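Local coordinates for ribose 5-phosphate isomerase (Giardia lamblia, PDB 3S5P), which probably interconverts ribose 5-phosphate and ribulose 5-phosphate in the pentose phosphate pathway as an RpiB-type isomerase, at residues A[35-40]-A[50-55]; A[64-69]-A[84-89]; A[69-74]-A[97-102]; A[102-107]-A[122-127]; A[114-119]-A[142-147]. All blocks are in the same frame, centred on the assembly; numbering follows the deposited sequence. Where two conformers were deposited one is given.

Interaction 1: A[35-40]-A[50-55]; sequences LRMFLQ and VMDLGT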
# COMPACT_ATOMS: atom_id res chain seq x y z
N LEU A 35 -9.65 16.45 -6.83
CA LEU A 35 -9.68 15.68 -5.59
C LEU A 35 -8.88 16.35 -4.47
O LEU A 35 -9.37 16.49 -3.36
CB LEU A 35 -9.24 14.23 -5.82
CG LEU A 35 -9.47 13.28 -4.65
CD1 LEU A 35 -10.96 13.24 -4.22
CD2 LEU A 35 -8.94 11.91 -5.00
N ARG A 36 -7.67 16.81 -4.79
CA ARG A 36 -6.79 17.42 -3.78
C ARG A 36 -7.47 18.60 -3.07
O ARG A 36 -7.53 18.64 -1.83
CB ARG A 36 -5.46 17.88 -4.37
CG ARG A 36 -4.44 18.08 -3.27
CD ARG A 36 -3.15 18.73 -3.71
NE ARG A 36 -3.34 20.14 -4.01
CZ ARG A 36 -3.17 20.67 -5.22
NH1 ARG A 36 -3.36 21.97 -5.41
NH2 ARG A 36 -2.81 19.90 -6.25
N MET A 37 -7.99 19.51 -3.90
CA MET A 37 -8.69 20.72 -3.46
C MET A 37 -9.92 20.39 -2.66
O MET A 37 -10.22 21.04 -1.65
CB MET A 37 -9.14 21.54 -4.68
CG MET A 37 -8.00 22.00 -5.53
SD MET A 37 -7.49 23.61 -4.96
CE MET A 37 -8.53 24.64 -6.00
N PHE A 38 -10.66 19.40 -3.14
CA PHE A 38 -11.85 18.93 -2.49
C PHE A 38 -11.50 18.40 -1.07
O PHE A 38 -12.10 18.82 -0.08
CB PHE A 38 -12.51 17.88 -3.39
CG PHE A 38 -13.62 17.14 -2.74
CD1 PHE A 38 -14.90 17.67 -2.70
CD2 PHE A 38 -13.38 15.89 -2.17
CE1 PHE A 38 -15.93 16.99 -2.10
CE2 PHE A 38 -14.41 15.18 -1.57
CZ PHE A 38 -15.69 15.73 -1.53
N LEU A 39 -10.50 17.52 -0.98
CA LEU A 39 -10.02 16.98 0.31
C LEU A 39 -9.45 18.08 1.20
O LEU A 39 -9.63 18.05 2.42
CB LEU A 39 -8.97 15.87 0.11
CG LEU A 39 -9.40 14.65 -0.71
CD1 LEU A 39 -8.21 13.79 -1.00
CD2 LEU A 39 -10.45 13.87 0.04
N GLN A 40 -8.77 19.05 0.59
CA GLN A 40 -8.29 20.25 1.32
C GLN A 40 -9.44 21.02 1.99
O GLN A 40 -9.36 21.30 3.19
CB GLN A 40 -7.48 21.19 0.42
CG GLN A 40 -6.05 20.73 0.21
CD GLN A 40 -5.35 21.46 -0.94
OE1 GLN A 40 -4.32 21.00 -1.45
NE2 GLN A 40 -5.91 22.60 -1.35
N VAL A 50 -4.30 23.06 7.02
CA VAL A 50 -3.97 22.58 5.68
C VAL A 50 -2.81 23.34 5.07
O VAL A 50 -2.71 24.60 5.15
CB VAL A 50 -5.20 22.69 4.71
CG1 VAL A 50 -4.79 22.55 3.26
CG2 VAL A 50 -6.26 21.65 5.07
N MET A 51 -1.94 22.56 4.44
CA MET A 51 -0.83 23.07 3.67
C MET A 51 -0.91 22.47 2.29
O MET A 51 -0.64 21.28 2.08
CB MET A 51 0.48 22.69 4.33
CG MET A 51 0.78 23.47 5.58
SD MET A 51 2.03 22.66 6.60
CE MET A 51 3.13 21.96 5.34
N ASP A 52 -1.33 23.31 1.36
CA ASP A 52 -1.42 22.98 -0.04
C ASP A 52 -0.04 23.18 -0.62
O ASP A 52 0.47 24.29 -0.65
CB ASP A 52 -2.42 23.94 -0.69
CG ASP A 52 -2.63 23.68 -2.18
OD1 ASP A 52 -1.72 23.21 -2.90
OD2 ASP A 52 -3.72 24.01 -2.65
N LEU A 53 0.58 22.09 -1.05
CA LEU A 53 1.93 22.18 -1.60
C LEU A 53 1.91 22.24 -3.11
O LEU A 53 2.86 22.74 -3.72
CB LEU A 53 2.80 21.04 -1.11
CG LEU A 53 3.23 21.26 0.34
CD1 LEU A 53 3.76 19.98 0.86
CD2 LEU A 53 4.27 22.36 0.46
N GLY A 54 0.83 21.77 -3.72
CA GLY A 54 0.63 21.97 -5.15
C GLY A 54 0.65 20.74 -6.06
O GLY A 54 0.80 19.58 -5.60
N THR A 55 0.51 21.05 -7.35
CA THR A 55 0.27 20.09 -8.44
C THR A 55 1.57 19.74 -9.18
O THR A 55 1.99 20.44 -10.11
CB THR A 55 -0.78 20.69 -9.42
OG1 THR A 55 -2.04 20.81 -8.75
CG2 THR A 55 -0.96 19.83 -10.67
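Arg36 NH2 donates to Thr55 OG1 at 2.8 Å, nearly straight (165° at the hydrogen) and in the guanidinium plane. Arg36 NH1 forms a salt bridge with Asp52 OD1 at 3.2 Å and a weak hydrogen bond with OD2. Guanidinium and carboxylate planes stand 63° apart, so the charges meet without the flat, two-pronged pairing. Asp52 OD2 is also held by Gln40 NE2 at 2.9 Å, which comes from above the carboxylate plane. Gln40 in turn positions the arginine, because its OE1 accepts from Arg36 NE at 2.9 Å. Glutamine suits this place: one end of its amide gives to the acid and the other takes from the base, which fixes the amide's rotation. Arg36 and Gln40 stand one helical turn apart, and a bend at chi3 of Arg36 swings its guanidinium over the strand end. There Gly54 C lies over one guanidinium face; the residue's positive phi favours glycine. Arg36 NH2 is also hydrogen-bonded to Ser28 OG of strand 23-28, its strongest polar partner. Beside the polar group, earlier on the strand, Val50 CG1 rests on Gln40 CG at 3.8 Å. Residues 35-40 of helix 33-45 run nearly antiparallel to 50-54 of strand 49-54 (168°), within the beta-alpha-beta unit begun by strand 23-28; that strand pairs with 49-54, while Leu39 on the helix reaches Val85 of strand 81-86 and Leu141 of helix 134-146.

Interaction 2: A[64-69]-A[84-89]; sequences PDFAKI and LVCGTG. With SO4 (sulfate ion), chain C.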
# COMPACT_ATOMS: atom_id res chain seq x y z
N PRO A 64 8.31 12.09 -10.38
CA PRO A 64 7.46 12.18 -9.19
C PRO A 64 7.94 13.26 -8.21
O PRO A 64 8.23 12.97 -7.03
CB PRO A 64 7.57 10.77 -8.58
CG PRO A 64 8.84 10.21 -9.12
CD PRO A 64 8.98 10.79 -10.51
N ASP A 65 8.01 14.49 -8.70
CA ASP A 65 8.39 15.64 -7.87
C ASP A 65 7.43 15.83 -6.68
O ASP A 65 7.88 15.98 -5.54
CB ASP A 65 8.49 16.92 -8.71
N PHE A 66 6.12 15.79 -6.95
CA PHE A 66 5.10 16.14 -5.95
C PHE A 66 5.05 15.19 -4.73
O PHE A 66 4.54 15.57 -3.67
CB PHE A 66 3.72 16.27 -6.61
CG PHE A 66 2.97 14.97 -6.75
CD1 PHE A 66 2.12 14.52 -5.73
CD2 PHE A 66 3.11 14.19 -7.89
CE1 PHE A 66 1.44 13.31 -5.85
CE2 PHE A 66 2.42 12.97 -8.02
CZ PHE A 66 1.59 12.54 -7.01
N ALA A 67 5.56 13.97 -4.88
CA ALA A 67 5.66 13.03 -3.78
C ALA A 67 6.86 13.34 -2.88
O ALA A 67 6.72 13.43 -1.64
CB ALA A 67 5.72 11.59 -4.29
N LYS A 68 8.04 13.50 -3.50
CA LYS A 68 9.23 13.89 -2.75
C LYS A 68 8.87 15.14 -1.94
O LYS A 68 9.14 15.19 -0.74
CB LYS A 68 10.44 14.12 -3.66
N ILE A 69 8.18 16.08 -2.60
CA ILE A 69 7.75 17.34 -1.99
C ILE A 69 6.78 17.16 -0.81
O ILE A 69 6.99 17.73 0.26
CB ILE A 69 7.17 18.32 -3.08
CG1 ILE A 69 8.30 18.91 -3.93
CG2 ILE A 69 6.35 19.46 -2.45
CD1 ILE A 69 7.84 19.39 -5.28
N LEU A 84 -1.34 12.33 -0.43
CA LEU A 84 -0.86 12.31 -1.78
C LEU A 84 -1.89 11.73 -2.76
O LEU A 84 -2.17 10.53 -2.75
CB LEU A 84 0.44 11.52 -1.83
CG LEU A 84 1.57 11.94 -0.91
CD1 LEU A 84 2.59 10.84 -0.91
CD2 LEU A 84 2.18 13.27 -1.32
N VAL A 85 -2.46 12.61 -3.59
CA VAL A 85 -3.44 12.25 -4.61
C VAL A 85 -2.73 11.91 -5.92
O VAL A 85 -2.04 12.73 -6.53
CB VAL A 85 -4.47 13.37 -4.79
CG1 VAL A 85 -5.63 12.93 -5.70
CG2 VAL A 85 -5.00 13.82 -3.41
N CYS A 86 -2.91 10.67 -6.33
CA CYS A 86 -2.19 10.08 -7.46
C CYS A 86 -3.18 9.47 -8.49
O CYS A 86 -4.40 9.67 -8.40
CB CYS A 86 -1.28 8.98 -6.89
SG CYS A 86 -0.56 9.29 -5.17
N GLY A 87 -2.66 8.71 -9.46
CA GLY A 87 -3.52 7.99 -10.40
C GLY A 87 -4.17 6.80 -9.68
O GLY A 87 -5.37 6.81 -9.45
N THR A 88 -3.36 5.81 -9.33
CA THR A 88 -3.79 4.66 -8.52
C THR A 88 -3.29 4.80 -7.08
O THR A 88 -3.89 4.28 -6.15
CB THR A 88 -3.24 3.34 -9.09
OG1 THR A 88 -1.80 3.35 -8.98
CG2 THR A 88 -3.66 3.16 -10.58
N GLY A 89 -2.18 5.49 -6.90
CA GLY A 89 -1.57 5.57 -5.56
C GLY A 89 -0.42 4.59 -5.45
O GLY A 89 0.43 4.73 -4.60
S SO4 C . 0.76 6.23 -9.39
O1 SO4 C . 1.20 4.92 -9.94
O2 SO4 C . -0.57 6.50 -9.95
O3 SO4 C . 0.66 6.45 -7.93
O4 SO4 C . 1.76 7.22 -9.83
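Phe66 of helix 65-75 packs on the end of strand 81-86, just before the glycine-rich loop that holds a sulfate at the N-terminus of helix 90-97. Phe66 CE1 lies 3.6 Å from Val85 O, and Cys86 SG sits at the ring edge, 4.3 Å from Phe66 CZ. Phe66 gets there with CG between its backbone N and carbonyl carbon (chi1 86°), which lays CE1 and CZ against the Val85 carbonyl. Leu84 CD2 lies against the helix backbone, 4.0 Å from Phe66 O. Beyond Cys86 the chain turns its amides to the sulfate, probably from the crystallisation liquor. Thr88 N bonds to sulfate O2 at 2.9 Å (161°), whereas the bonds of Gly87 N to O2 and Gly89 N to O3 are weak. Glycine suits both places: a CB on Gly87 would clash with the sulfate, and Gly89, the N-cap of helix 90-97, has a positive phi (99°). Gly91 N and Ile92 N also bind the ion, a place consistent with holding a negatively charged part of a ligand; Thr88 packs on Met115 of the second subunit. Ile92 of helix 90-97 touches Phe66, Ala67, Leu84 and Cys86, Val85 meets Leu35 and Leu39 of helix 33-45, and strand 81-86 pairs with strands 23-28 and 124-128.

Interaction 3: A[69-74]-A[97-102]; sequences IGCEAV and NKMKGI. With SO4 (sulfate ion), chain D.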
# COMPACT_ATOMS: atom_id res chain seq x y z
N ILE A 69 8.18 16.08 -2.60
CA ILE A 69 7.75 17.34 -1.99
C ILE A 69 6.78 17.16 -0.81
O ILE A 69 6.99 17.73 0.26
CB ILE A 69 7.17 18.32 -3.08
CG1 ILE A 69 8.30 18.91 -3.93
CG2 ILE A 69 6.35 19.46 -2.45
CD1 ILE A 69 7.84 19.39 -5.28
N GLY A 70 5.73 16.36 -1.01
CA GLY A 70 4.81 16.04 0.09
C GLY A 70 5.55 15.44 1.27
O GLY A 70 5.38 15.87 2.42
N CYS A 71 6.40 14.46 0.99
CA CYS A 71 7.03 13.70 2.05
C CYS A 71 8.00 14.56 2.81
O CYS A 71 8.18 14.37 4.02
CB CYS A 71 7.70 12.43 1.52
SG CYS A 71 6.46 11.26 0.94
N GLU A 72 8.60 15.52 2.12
CA GLU A 72 9.65 16.33 2.73
C GLU A 72 9.08 17.31 3.75
O GLU A 72 9.79 17.77 4.66
CB GLU A 72 10.48 17.06 1.65
CG GLU A 72 11.49 16.16 0.93
CD GLU A 72 12.18 16.84 -0.28
OE1 GLU A 72 11.83 18.00 -0.62
OE2 GLU A 72 13.07 16.21 -0.89
N ALA A 73 7.79 17.64 3.60
CA ALA A 73 7.10 18.47 4.60
C ALA A 73 7.02 17.69 5.94
O ALA A 73 7.09 18.26 7.03
CB ALA A 73 5.71 18.86 4.11
N VAL A 74 6.88 16.38 5.84
CA VAL A 74 6.80 15.51 7.01
C VAL A 74 8.19 15.29 7.60
O VAL A 74 8.38 15.47 8.80
CB VAL A 74 6.13 14.17 6.66
CG1 VAL A 74 6.16 13.19 7.85
CG2 VAL A 74 4.70 14.42 6.19
N ASN A 97 7.36 5.15 0.25
CA ASN A 97 7.94 4.20 1.19
C ASN A 97 9.45 3.97 1.04
O ASN A 97 10.07 3.50 1.99
CB ASN A 97 7.19 2.88 1.18
CG ASN A 97 5.92 2.97 1.94
OD1 ASN A 97 5.92 3.43 3.08
ND2 ASN A 97 4.82 2.57 1.32
N LYS A 98 10.04 4.30 -0.13
CA LYS A 98 11.51 4.21 -0.29
C LYS A 98 12.25 5.33 0.46
O LYS A 98 13.49 5.32 0.55
CB LYS A 98 11.93 4.26 -1.77
CG LYS A 98 11.42 3.12 -2.67
CD LYS A 98 12.16 1.81 -2.56
CE LYS A 98 11.63 0.77 -3.61
NZ LYS A 98 11.96 -0.65 -3.16
N MET A 99 11.52 6.31 0.97
CA MET A 99 12.18 7.36 1.73
C MET A 99 12.25 7.02 3.24
O MET A 99 11.29 6.55 3.87
CB MET A 99 11.48 8.68 1.51
CG MET A 99 11.35 9.11 0.05
SD MET A 99 10.25 10.56 -0.04
CE MET A 99 11.31 11.82 0.68
N LYS A 100 13.42 7.29 3.83
CA LYS A 100 13.60 7.05 5.24
C LYS A 100 12.58 7.86 6.05
O LYS A 100 12.30 9.01 5.73
CB LYS A 100 15.05 7.36 5.62
CG LYS A 100 16.03 6.32 5.07
CD LYS A 100 17.35 6.32 5.83
CE LYS A 100 17.82 4.88 6.12
NZ LYS A 100 18.69 4.81 7.36
N GLY A 101 12.00 7.23 7.08
CA GLY A 101 11.11 7.96 7.96
C GLY A 101 9.72 8.27 7.42
O GLY A 101 8.97 9.02 8.05
N ILE A 102 9.39 7.71 6.26
CA ILE A 102 8.07 7.81 5.66
C ILE A 102 7.40 6.44 5.62
O ILE A 102 7.98 5.44 5.19
CB ILE A 102 8.13 8.37 4.21
CG1 ILE A 102 8.64 9.82 4.20
CG2 ILE A 102 6.74 8.36 3.56
CD1 ILE A 102 7.59 10.86 4.60
S SO4 D . 14.84 0.04 -4.93
O1 SO4 D . 16.12 -0.46 -5.40
O2 SO4 D . 14.68 -0.28 -3.51
O3 SO4 D . 14.81 1.49 -5.07
O4 SO4 D . 13.74 -0.53 -5.71
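Lys98 NZ is gripped by several acceptors: O2 of a sulfate ion, probably from the crystallisation liquor, at 2.8 Å, a weaker bond to O4 of the same ion, and the carbonyl oxygens of Asn97 and Ile102 of the second subunit. Those two backbone carbonyls would concentrate negative potential at the dimer interface, a place well matched by a lysine ammonium. The next residue turns the other way. Met99 extends toward helix 65-75, and a bend at its chi3 lays the thioether against Cys71, with SD 3.5 Å from Cys71 CB. From the far end of the turn Ile102 reaches the same residue: its CD1 also lies 3.5 Å from Cys71 CB, rather tight for two carbons. Its other branch, CG2, is 3.9 Å from Cys71 SG. Cys71 is thus wedged between the two side chains, and its small size lets both approach the helix closely. One turn further along, Val74 CB meets Ile102 CD1 at 4.2 Å and extends the apolar patch, whereas Glu72, on the exposed side, only brushes the methionine methyl with its aliphatic chain. Cys82 of strand 81-86 touches both Cys71 and Val74 from the sheet side. Met99 to Ile102 form a type II beta turn closed by Ile102 N donating to Met99 O at 3.3 Å. Gly101 takes the third position, where the positive phi of 75° favours glycine, as is characteristic of this turn; here it links helix 90-97 to strand 104-106.

Interaction 4: A[102-107]-A[122-127]; sequences IRCALC and ANALAL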
# COMPACT_ATOMS: atom_id res chain seq x y z
N ILE A 102 9.39 7.71 6.26
CA ILE A 102 8.07 7.81 5.66
C ILE A 102 7.40 6.44 5.62
O ILE A 102 7.98 5.44 5.19
CB ILE A 102 8.13 8.37 4.21
CG1 ILE A 102 8.64 9.82 4.20
CG2 ILE A 102 6.74 8.36 3.56
CD1 ILE A 102 7.59 10.86 4.60
N ARG A 103 6.16 6.41 6.08
CA ARG A 103 5.35 5.23 6.04
C ARG A 103 4.05 5.58 5.32
O ARG A 103 3.16 6.26 5.88
CB ARG A 103 5.09 4.74 7.46
CG ARG A 103 6.36 4.21 8.10
CD ARG A 103 6.29 4.14 9.64
NE ARG A 103 6.16 5.44 10.30
CZ ARG A 103 7.17 6.26 10.54
NH1 ARG A 103 8.40 5.96 10.10
NH2 ARG A 103 6.96 7.41 11.18
N CYS A 104 3.94 5.10 4.08
CA CYS A 104 2.86 5.50 3.22
C CYS A 104 1.87 4.36 3.03
O CYS A 104 2.23 3.22 2.65
CB CYS A 104 3.39 6.04 1.89
SG CYS A 104 2.14 6.58 0.72
N ALA A 105 0.62 4.68 3.32
CA ALA A 105 -0.47 3.74 3.32
C ALA A 105 -1.35 4.06 2.12
O ALA A 105 -1.89 5.16 2.03
CB ALA A 105 -1.25 3.91 4.60
N LEU A 106 -1.46 3.12 1.18
CA LEU A 106 -2.45 3.23 0.11
C LEU A 106 -3.74 2.56 0.60
O LEU A 106 -3.80 1.34 0.77
CB LEU A 106 -1.93 2.53 -1.15
CG LEU A 106 -2.91 2.40 -2.31
CD1 LEU A 106 -3.45 3.77 -2.72
CD2 LEU A 106 -2.27 1.65 -3.46
N CYS A 107 -4.77 3.35 0.80
CA CYS A 107 -5.99 2.90 1.48
C CYS A 107 -7.17 2.93 0.54
O CYS A 107 -7.30 3.88 -0.22
CB CYS A 107 -6.29 3.89 2.60
SG CYS A 107 -5.08 3.81 3.95
N ALA A 122 1.40 5.17 9.91
CA ALA A 122 1.58 5.82 8.63
C ALA A 122 1.58 7.33 8.86
O ALA A 122 0.80 7.83 9.66
CB ALA A 122 0.49 5.41 7.66
N ASN A 123 2.48 8.03 8.18
CA ASN A 123 2.47 9.47 8.18
C ASN A 123 2.24 10.02 6.77
O ASN A 123 2.39 11.20 6.54
CB ASN A 123 3.79 10.05 8.81
CG ASN A 123 5.04 9.42 8.22
OD1 ASN A 123 4.97 8.69 7.24
ND2 ASN A 123 6.19 9.70 8.81
N ALA A 124 1.93 9.14 5.81
CA ALA A 124 1.57 9.56 4.46
C ALA A 124 0.39 8.72 4.04
O ALA A 124 0.36 7.52 4.30
CB ALA A 124 2.73 9.38 3.50
N LEU A 125 -0.60 9.35 3.42
CA LEU A 125 -1.73 8.63 2.88
C LEU A 125 -1.66 8.78 1.36
O LEU A 125 -1.56 9.90 0.86
CB LEU A 125 -3.03 9.24 3.41
CG LEU A 125 -4.35 8.71 2.80
CD1 LEU A 125 -4.54 7.22 3.13
CD2 LEU A 125 -5.56 9.51 3.29
N ALA A 126 -1.72 7.67 0.64
CA ALA A 126 -1.83 7.72 -0.82
C ALA A 126 -3.25 7.43 -1.24
O ALA A 126 -3.84 6.46 -0.76
CB ALA A 126 -0.89 6.75 -1.48
N LEU A 127 -3.80 8.25 -2.12
CA LEU A 127 -5.11 8.00 -2.69
C LEU A 127 -5.07 7.97 -4.23
O LEU A 127 -4.35 8.72 -4.85
CB LEU A 127 -6.09 9.07 -2.22
CG LEU A 127 -6.40 9.14 -0.72
CD1 LEU A 127 -7.05 10.45 -0.43
CD2 LEU A 127 -7.31 7.96 -0.28
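Cys104 and Ala124 lie side by side on one face of the parallel sheet, CB to CB 3.8 Å, within the beta-alpha-beta unit of strand 104-106, helix 110-118 and strand 124-128. With its SG anti to the backbone N (chi1 -180°), Cys104 leans along the strand to Ala126 CB at 3.7 Å. Leu106 projects from this same face and packs on its counterpart, Leu106 of the second subunit. Ala105 and Leu125 point to the other face: Ala105 CB touches Ala122 CB, and Leu125 CD1 reaches Cys107 SG at 3.5 Å. The small alanines on this side let Ala116 of helix 110-118 come close. Between the faces Ala105 pairs with the neighbouring strand through both its polar atoms, N to Ala124 O at 3.0 Å and O to Ala126 N at 2.9 Å. Where the pairing begins, Arg103 O accepts from both Asn123 N and Ala124 N, while Asn123 OD1 takes the place of a backbone acceptor. Asn123 OD1 receives Arg103 N at 2.8 Å in an almost straight bond (176°). Gly101 O holds the amide's other end, and Asn123 ND2 lies over one face of the Arg103 guanidinium (its NE bonded to Asn121 O), packing without a hydrogen bond, planes 30° apart.

Interaction 5: A[114-119]-A[142-147]; sequences EMARKH and SRFLST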
# COMPACT_ATOMS: atom_id res chain seq x y z
N GLU A 114 -7.78 3.42 9.29
CA GLU A 114 -7.72 3.15 10.71
C GLU A 114 -6.54 2.22 11.04
O GLU A 114 -5.79 2.50 11.95
CB GLU A 114 -9.03 2.50 11.15
CG GLU A 114 -9.29 2.50 12.63
CD GLU A 114 -10.47 1.60 12.99
OE1 GLU A 114 -10.40 0.91 14.01
OE2 GLU A 114 -11.49 1.57 12.25
N MET A 115 -6.37 1.14 10.29
CA MET A 115 -5.25 0.24 10.60
C MET A 115 -3.90 0.87 10.25
O MET A 115 -2.94 0.73 10.99
CB MET A 115 -5.44 -1.13 9.95
CG MET A 115 -6.69 -1.87 10.43
SD MET A 115 -6.80 -2.10 12.25
CE MET A 115 -7.90 -0.78 12.70
N ALA A 116 -3.84 1.63 9.15
CA ALA A 116 -2.59 2.34 8.77
C ALA A 116 -2.03 3.21 9.88
O ALA A 116 -0.83 3.34 10.03
CB ALA A 116 -2.79 3.21 7.49
N ARG A 117 -2.90 3.84 10.64
CA ARG A 117 -2.47 4.66 11.76
C ARG A 117 -2.26 3.80 13.00
O ARG A 117 -1.15 3.78 13.55
CB ARG A 117 -3.46 5.80 12.02
CG ARG A 117 -3.50 6.88 10.87
CD ARG A 117 -2.24 7.79 10.84
NE ARG A 117 -1.91 8.36 12.14
CZ ARG A 117 -0.71 8.30 12.73
NH1 ARG A 117 0.33 7.70 12.14
NH2 ARG A 117 -0.54 8.87 13.92
N LYS A 118 -3.29 3.05 13.42
CA LYS A 118 -3.24 2.27 14.65
C LYS A 118 -2.03 1.34 14.73
O LYS A 118 -1.32 1.36 15.70
CB LYS A 118 -4.51 1.44 14.84
CG LYS A 118 -5.60 2.10 15.67
CD LYS A 118 -6.62 1.06 16.11
CE LYS A 118 -7.64 1.66 17.08
NZ LYS A 118 -8.64 2.52 16.37
N HIS A 119 -1.83 0.54 13.69
CA HIS A 119 -0.85 -0.55 13.68
C HIS A 119 0.43 -0.14 12.96
O HIS A 119 1.50 -0.60 13.33
CB HIS A 119 -1.45 -1.72 12.93
CG HIS A 119 -2.60 -2.36 13.63
ND1 HIS A 119 -3.24 -3.48 13.14
CD2 HIS A 119 -3.22 -2.06 14.80
CE1 HIS A 119 -4.21 -3.83 13.96
NE2 HIS A 119 -4.22 -2.98 14.98
N SER A 142 -10.61 11.40 6.50
CA SER A 142 -11.10 11.78 7.83
C SER A 142 -10.74 10.72 8.90
O SER A 142 -10.39 11.06 10.03
CB SER A 142 -12.61 12.07 7.77
OG SER A 142 -13.26 11.57 8.91
N ARG A 143 -10.82 9.44 8.55
CA ARG A 143 -10.43 8.38 9.49
C ARG A 143 -8.91 8.33 9.69
O ARG A 143 -8.42 8.16 10.81
CB ARG A 143 -10.98 7.03 9.05
CG ARG A 143 -10.60 5.87 9.94
CD ARG A 143 -11.27 5.94 11.29
NE ARG A 143 -12.67 6.24 11.08
CZ ARG A 143 -13.62 5.33 10.87
NH1 ARG A 143 -13.33 4.01 10.87
NH2 ARG A 143 -14.86 5.74 10.68
N PHE A 144 -8.16 8.55 8.61
CA PHE A 144 -6.69 8.66 8.70
C PHE A 144 -6.27 9.79 9.68
O PHE A 144 -5.35 9.64 10.49
CB PHE A 144 -6.10 8.87 7.29
CG PHE A 144 -4.59 8.83 7.21
CD1 PHE A 144 -3.91 7.63 7.00
CD2 PHE A 144 -3.84 10.01 7.28
CE1 PHE A 144 -2.52 7.58 6.88
CE2 PHE A 144 -2.41 9.96 7.16
CZ PHE A 144 -1.77 8.73 6.97
N LEU A 145 -6.96 10.94 9.62
CA LEU A 145 -6.51 12.11 10.39
C LEU A 145 -6.90 12.03 11.86
O LEU A 145 -6.26 12.66 12.71
CB LEU A 145 -7.03 13.41 9.75
CG LEU A 145 -6.53 13.82 8.35
CD1 LEU A 145 -7.14 15.20 7.98
CD2 LEU A 145 -4.99 13.85 8.19
N SER A 146 -7.94 11.25 12.16
CA SER A 146 -8.43 11.21 13.54
C SER A 146 -8.03 9.95 14.31
O SER A 146 -8.39 9.81 15.46
CB SER A 146 -9.95 11.37 13.57
OG SER A 146 -10.60 10.26 12.97
N THR A 147 -7.31 9.03 13.68
CA THR A 147 -6.89 7.81 14.36
C THR A 147 -5.44 7.99 14.79
O THR A 147 -4.63 8.46 14.02
CB THR A 147 -7.02 6.58 13.42
OG1 THR A 147 -8.37 6.50 12.95
CG2 THR A 147 -6.68 5.29 14.14
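The Phe144 ring carries the aliphatic part of Arg117 over one face and Ala116 CB at its edge. Arg117 CD stands 4.0 Å from the ring centroid, close to the normal, in a CH-pi contact. The guanidinium itself is tilted 59° from the ring, so it does not stack; Phe144 O lies near its edge, and Arg117 NE makes a weak hydrogen bond with Thr147 O at 3.3 Å. Bends at chi2 and chi3 fold the chain across the ring and bring NH1 to its stronger partners, Ala122 O and Asn121 OD1. A second conformer of this arginine was deposited, so these details hold for one of two. The second guanidinium, that of Arg143, has Glu114 OE2 at its edge, 3.4 Å from NH1, in a weakly bonded salt bridge. These contacts join helix 110-118, the crossover between strands 104-106 and 124-128, to helix 134-146, which follows the last strand; on one face of the sheet residues 114-118 and 142-146 run side by side, axes 8.4 Å apart and only 18° from parallel, as in alpha/beta sandwich folds. Lys118 NZ makes a weak salt-bridge bond to Glu114 OE1, so the carboxylate bridges two bases. Thr147 packs against Glu114, Arg117 and Lys118: its hydroxyl OG1 donates to Arg143 O at 2.7 Å, one turn back, while the methyl CG2 turns to the opposite helix, 3.7 Å from Glu114 O and equally far from Lys118 CG.

In the fold
Interactions 2 and 4 are buried and border each other in the sheet, Leu84 N lying 2.8 Å from Leu125 O; interactions 1, 3 and 5 are partly buried. The chemistry follows: the edge strand of interaction 1 and the helix pair of interaction 5 use charged side chains, interaction 4 mainly backbone bonds and small residues, and interactions 2 and 3 apolar contacts beside bound sulfates. Helix 65-75 serves interactions 2 and 3, while Ile102 is common to interactions 3 and 4. Interactions 4 and 5 meet where Ala116 packs on Ala105, but interactions 1 and 5, centres about 19 Å apart, do not touch. Interactions 2 to 5 reach the second subunit; interaction 1 does not.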